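Local coordinates for protein Thf1 (Thermosynechococcus elongatus, PDB 5MJR) that may take part in photosynthetic membrane biogenesis and associates with the FtsH protease complex involved in photosystem II repair, at residues S41-F46 with E82-E87; G146-L151 with I186-R191. All blocks are in the same frame, centred on the assembly; numbering follows the deposited sequence. Where two conformers were deposited one is given.

Interaction 1 joins the first turn of helix 41-58 to the loop that runs from helix 67-80 to helix 90-100, whereas interaction 2 sets the start of helix 150-162, with the residues leading into it, against the first turns of helix 186-198. The two follow one another along the chain, the first closing before the second opens. Their centres lie about 26 Å apart and their nearest atoms about 7 Å, with no touch between them. Helix 41-58 connects the two regions: its beginning carries Tyr43, and further along Glu53 pairs with Arg150. Both contacts, each centred on a tyrosine, tie sequence-distant parts of one all-helical, single-chain fold together.

Interaction 1 (S41-F46 with E82-E87); sequences SIYRRF and EGYQPE
Tyr43 and Tyr84 form a T-shaped pair, the edge of the Tyr84 ring directed at the face of Tyr43. The ring centroids of Tyr43 and Tyr84 are 4.9 Å apart and the planes stand at 87°, practically perpendicular. The touching edge is the CD1-CE1 side of Tyr84: its CD1 lies 3.5 Å from Tyr43 CG, nearer the root of that ring than its hydroxyl end, while CE1 also reaches Tyr43 CB. With CG anti to its own backbone N (chi1 -177°), the Tyr84 ring extends away from that nitrogen and meets Tyr43 with this edge. The other face of Tyr43 is met by CG2 of Ile42, its neighbour on the helix.

At the far end of the ring, Tyr43 OH is in van der Waals contact with the carbonyl carbon of Gly83, 3.5 Å away, without a direct hydrogen bond.

The polar link is indirect. A water 2.6 Å from Tyr43 OH, in the plane of the ring, accepts from the backbone N of Gly83 at 2.8 Å, bridging helix and loop. Replacing Tyr43 with an alanine would probably leave the Tyr84 edge without the face it packs against and deprive the bridging water of its hydroxyl partner.

Within the loop, Gln85 and Glu87 are bonded twice: Gln85 OE1 accepts from Glu87 N, and Gln85 NE2 donates to Glu87 OE2, across the cis peptide bond before Pro86.

The contact thus joins the beginning of helix 41-58 to the loop between helix 67-80 and helix 90-100, with Ile203, near the end of the modelled chain, and Met81 also packing on Tyr43.

Interaction 2 (G146-L151 with I186-R191); sequences GKYSRL and IEKVKR. With SO4 (sulfate ion), chain B.
Tyr148 reaches from the loop before helix 150-162 to the first turns of helix 186-198, where Lys188, Val189 and Arg191 receive it. Its CG is anti to the backbone N (chi1 169°), which turns the ring forward, over the start of helix 150-162 and alongside the Lys188 side chain, which runs the opposite way. The CE2 corner of the Tyr148 ring rests 3.7 Å from Lys188 CB. Val189 crosses the ring at about a right angle, its CG2 coming 4.1 Å from Tyr148 CE1. The hydroxyl hydrogen-bonds to OD2 of Asp192, which follows Arg191 on helix 186-198.

Lys188 is extended beyond CG, which takes its ammonium past the ring to a sulfate, where NZ donates to O1 at 2.7 Å. Arg191 arrives by a different route: its chain bends at chi3 (75°) and brings the guanidinium to the same ion, with one face lying over Lys188 CB. Arg191 NH1 donates to sulfate O2 at 2.8 Å in a fairly straight bond, and Arg191 NH2 to O3 at 3.0 Å; a further bond from NH2 to O2 is weak. Arg191 NH2 also lies near the edge of the Tyr148 ring, with the ring and guanidinium planes 46° apart.

Ser149 is the N-cap of helix 150-162, its OG accepting from Leu151 N at 2.9 Å.

The tyrosine thus joins loop and helix through ring packing and, at its hydroxyl, the hydrogen bond to Asp192, while beside it Lys188 and Arg191 form a basic site whose charge is probably balanced here by a sulfate likely from the crystallisation liquor.

Interaction 1 (S41-F46 with E82-E87)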
# COMPACT_ATOMS: atom_id res chain seq x y z
N SER A 41 5.99 -21.54 5.26
CA SER A 41 5.36 -20.98 6.46
C SER A 41 5.69 -19.54 6.81
O SER A 41 4.83 -18.82 7.27
CB SER A 41 5.60 -21.88 7.72
OG SER A 41 6.93 -22.07 7.90
N ILE A 42 6.94 -19.15 6.57
CA ILE A 42 7.28 -17.75 6.86
C ILE A 42 6.35 -16.81 6.08
O ILE A 42 5.86 -15.79 6.63
CB ILE A 42 8.75 -17.51 6.48
CG1 ILE A 42 9.72 -18.20 7.39
CG2 ILE A 42 9.05 -16.02 6.46
CD1 ILE A 42 11.14 -18.25 6.88
N TYR A 43 6.15 -17.14 4.81
CA TYR A 43 5.38 -16.29 3.91
C TYR A 43 3.89 -16.50 4.02
O TYR A 43 3.13 -15.54 3.93
CB TYR A 43 5.88 -16.53 2.49
CG TYR A 43 7.25 -15.95 2.31
CD1 TYR A 43 7.44 -14.59 2.13
CD2 TYR A 43 8.40 -16.71 2.39
CE1 TYR A 43 8.68 -14.02 1.99
CE2 TYR A 43 9.66 -16.18 2.28
CZ TYR A 43 9.82 -14.84 2.07
OH TYR A 43 11.03 -14.27 1.97
N ARG A 44 3.46 -17.71 4.38
CA ARG A 44 2.00 -17.92 4.66
C ARG A 44 1.59 -17.00 5.79
O ARG A 44 0.46 -16.44 5.73
CB ARG A 44 1.70 -19.36 4.99
CG ARG A 44 1.84 -20.26 3.81
CD ARG A 44 1.13 -21.63 3.89
NE ARG A 44 1.19 -22.28 5.22
CZ ARG A 44 2.13 -23.13 5.63
NH1 ARG A 44 3.19 -23.44 4.90
NH2 ARG A 44 2.10 -23.67 6.86
N ARG A 45 2.43 -16.79 6.82
CA ARG A 45 2.05 -15.93 7.89
C ARG A 45 1.80 -14.46 7.38
O ARG A 45 0.80 -13.83 7.69
CB ARG A 45 3.08 -15.91 9.01
CG ARG A 45 3.24 -17.15 9.80
CD ARG A 45 4.05 -17.06 11.12
NE ARG A 45 5.52 -16.93 10.92
CZ ARG A 45 6.36 -17.97 10.68
NH1 ARG A 45 5.91 -19.24 10.60
NH2 ARG A 45 7.69 -17.77 10.55
N PHE A 46 2.72 -13.93 6.55
CA PHE A 46 2.61 -12.57 6.03
C PHE A 46 1.43 -12.46 5.08
O PHE A 46 0.64 -11.48 5.13
CB PHE A 46 3.94 -12.15 5.40
CG PHE A 46 4.97 -11.65 6.38
CD1 PHE A 46 5.66 -12.48 7.19
CD2 PHE A 46 5.22 -10.30 6.43
CE1 PHE A 46 6.59 -12.00 8.16
CE2 PHE A 46 6.17 -9.77 7.28
CZ PHE A 46 6.86 -10.65 8.19
N GLU A 82 10.20 -9.57 -1.24
CA GLU A 82 11.39 -9.31 -2.01
C GLU A 82 12.40 -10.47 -2.07
O GLU A 82 13.17 -10.61 -2.99
CB GLU A 82 12.05 -8.00 -1.50
CG GLU A 82 12.60 -8.02 -0.16
CD GLU A 82 13.18 -6.68 0.31
OE1 GLU A 82 13.40 -5.82 -0.57
OE2 GLU A 82 13.38 -6.53 1.55
N GLY A 83 12.38 -11.32 -1.02
CA GLY A 83 13.19 -12.51 -0.96
C GLY A 83 12.49 -13.80 -1.14
O GLY A 83 13.07 -14.86 -0.87
N TYR A 84 11.22 -13.76 -1.53
CA TYR A 84 10.39 -14.95 -1.67
C TYR A 84 11.05 -15.90 -2.66
O TYR A 84 11.39 -15.58 -3.75
CB TYR A 84 9.02 -14.60 -2.19
CG TYR A 84 8.11 -15.84 -2.26
CD1 TYR A 84 7.61 -16.40 -1.10
CD2 TYR A 84 7.85 -16.46 -3.45
CE1 TYR A 84 6.84 -17.52 -1.11
CE2 TYR A 84 7.08 -17.64 -3.46
CZ TYR A 84 6.60 -18.15 -2.28
OH TYR A 84 5.83 -19.32 -2.27
N GLN A 85 11.08 -17.20 -2.25
CA GLN A 85 11.46 -18.25 -3.14
C GLN A 85 10.44 -19.41 -3.00
O GLN A 85 9.96 -19.66 -1.89
CB GLN A 85 12.88 -18.74 -2.89
CG GLN A 85 13.93 -17.68 -3.23
CD GLN A 85 14.04 -17.33 -4.64
OE1 GLN A 85 13.61 -18.11 -5.51
NE2 GLN A 85 14.66 -16.17 -4.95
N PRO A 86 10.03 -20.00 -4.13
CA PRO A 86 10.46 -19.74 -5.50
C PRO A 86 9.84 -18.52 -6.15
O PRO A 86 8.66 -18.30 -6.22
CB PRO A 86 10.04 -20.99 -6.28
CG PRO A 86 9.06 -21.67 -5.46
CD PRO A 86 9.11 -21.20 -4.06
N GLU A 87 10.75 -17.66 -6.54
CA GLU A 87 10.41 -16.32 -7.00
C GLU A 87 9.48 -16.32 -8.18
O GLU A 87 8.69 -15.36 -8.27
CB GLU A 87 11.65 -15.47 -7.27
CG GLU A 87 12.57 -15.99 -8.31
CD GLU A 87 13.96 -15.27 -8.16
OE1 GLU A 87 13.84 -14.08 -8.56
OE2 GLU A 87 15.12 -15.60 -7.86
O HOH W 1 11.17 -11.67 1.52

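Interaction 2 (G146-L151 with I186-R191)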
# COMPACT_ATOMS: atom_id res chain seq x y z
N GLY A 146 -12.73 9.13 5.12
CA GLY A 146 -13.06 7.77 5.35
C GLY A 146 -11.89 6.99 5.91
O GLY A 146 -10.83 7.49 6.31
N LYS A 147 -12.10 5.70 6.05
CA LYS A 147 -11.30 4.81 6.96
C LYS A 147 -9.83 4.82 6.50
O LYS A 147 -9.52 4.56 5.35
CB LYS A 147 -11.86 3.41 6.87
CG LYS A 147 -11.04 2.36 7.60
CD LYS A 147 -11.05 2.53 9.07
CE LYS A 147 -10.28 1.42 9.77
NZ LYS A 147 -10.27 1.68 11.22
N TYR A 148 -8.99 5.12 7.47
CA TYR A 148 -7.56 5.08 7.30
C TYR A 148 -6.96 3.72 7.69
O TYR A 148 -7.35 3.15 8.72
CB TYR A 148 -6.92 6.17 8.18
CG TYR A 148 -5.41 6.08 8.32
CD1 TYR A 148 -4.56 6.58 7.39
CD2 TYR A 148 -4.84 5.40 9.40
CE1 TYR A 148 -3.22 6.43 7.47
CE2 TYR A 148 -3.46 5.22 9.52
CZ TYR A 148 -2.65 5.75 8.58
OH TYR A 148 -1.30 5.62 8.66
N SER A 149 -6.03 3.27 6.87
CA SER A 149 -5.22 2.06 7.09
C SER A 149 -3.75 2.44 7.11
O SER A 149 -3.31 3.32 6.33
CB SER A 149 -5.50 1.09 5.91
OG SER A 149 -4.63 -0.06 5.93
N ARG A 150 -2.95 1.65 7.81
CA ARG A 150 -1.49 1.76 7.64
C ARG A 150 -1.06 1.58 6.22
O ARG A 150 -0.02 2.06 5.80
CB ARG A 150 -0.79 0.75 8.59
CG ARG A 150 -1.00 -0.65 8.23
CD ARG A 150 0.18 -1.21 7.44
NE ARG A 150 -0.09 -2.55 6.95
CZ ARG A 150 0.81 -3.35 6.40
NH1 ARG A 150 2.09 -2.95 6.24
NH2 ARG A 150 0.40 -4.50 5.89
N LEU A 151 -1.86 0.82 5.43
CA LEU A 151 -1.55 0.72 3.99
C LEU A 151 -1.56 2.05 3.26
O LEU A 151 -0.81 2.19 2.30
CB LEU A 151 -2.45 -0.35 3.33
CG LEU A 151 -2.27 -1.80 3.76
CD1 LEU A 151 -3.46 -2.63 3.39
CD2 LEU A 151 -0.99 -2.30 3.17
N ILE A 186 -1.61 12.66 9.45
CA ILE A 186 -0.15 12.56 9.37
C ILE A 186 0.48 12.02 10.71
O ILE A 186 1.51 11.34 10.65
CB ILE A 186 0.51 13.91 8.93
CG1 ILE A 186 0.29 14.13 7.40
CG2 ILE A 186 1.99 13.91 9.12
CD1 ILE A 186 0.94 13.12 6.47
N GLU A 187 -0.14 12.24 11.88
CA GLU A 187 0.47 11.64 13.07
C GLU A 187 0.41 10.11 13.08
O GLU A 187 1.33 9.43 13.53
CB GLU A 187 -0.03 12.22 14.42
CG GLU A 187 0.37 13.71 14.67
CD GLU A 187 1.91 13.93 14.63
OE1 GLU A 187 2.60 13.35 15.52
OE2 GLU A 187 2.41 14.69 13.71
N LYS A 188 -0.69 9.56 12.56
CA LYS A 188 -0.79 8.13 12.33
C LYS A 188 0.10 7.62 11.22
O LYS A 188 0.73 6.57 11.38
CB LYS A 188 -2.26 7.79 11.96
CG LYS A 188 -3.22 8.08 13.06
CD LYS A 188 -4.61 7.57 12.64
CE LYS A 188 -5.54 7.83 13.77
NZ LYS A 188 -6.88 7.32 13.52
N VAL A 189 0.30 8.41 10.17
CA VAL A 189 1.27 8.08 9.15
C VAL A 189 2.68 7.94 9.75
O VAL A 189 3.41 6.99 9.43
CB VAL A 189 1.24 9.05 7.99
CG1 VAL A 189 2.37 8.85 7.01
CG2 VAL A 189 -0.09 8.99 7.24
N LYS A 190 3.11 8.90 10.57
CA LYS A 190 4.44 8.84 11.17
C LYS A 190 4.58 7.53 11.94
O LYS A 190 5.60 6.85 11.85
CB LYS A 190 4.65 10.07 12.07
CG LYS A 190 4.89 11.36 11.25
CD LYS A 190 5.05 12.49 12.26
CE LYS A 190 5.20 13.81 11.53
NZ LYS A 190 5.52 14.87 12.44
N ARG A 191 3.61 7.30 12.82
CA ARG A 191 3.59 6.09 13.61
C ARG A 191 3.71 4.83 12.76
O ARG A 191 4.53 3.94 13.03
CB ARG A 191 2.29 6.06 14.43
CG ARG A 191 2.02 4.73 15.13
CD ARG A 191 0.52 4.59 15.52
NE ARG A 191 -0.29 4.31 14.35
CZ ARG A 191 -1.62 4.36 14.29
NH1 ARG A 191 -2.34 4.73 15.34
NH2 ARG A 191 -2.23 4.10 13.11
S SO4 B . -5.93 3.73 13.77
O1 SO4 B . -6.88 4.70 13.12
O2 SO4 B . -5.12 4.50 14.78
O3 SO4 B . -5.06 3.20 12.67
O4 SO4 B . -6.55 2.64 14.48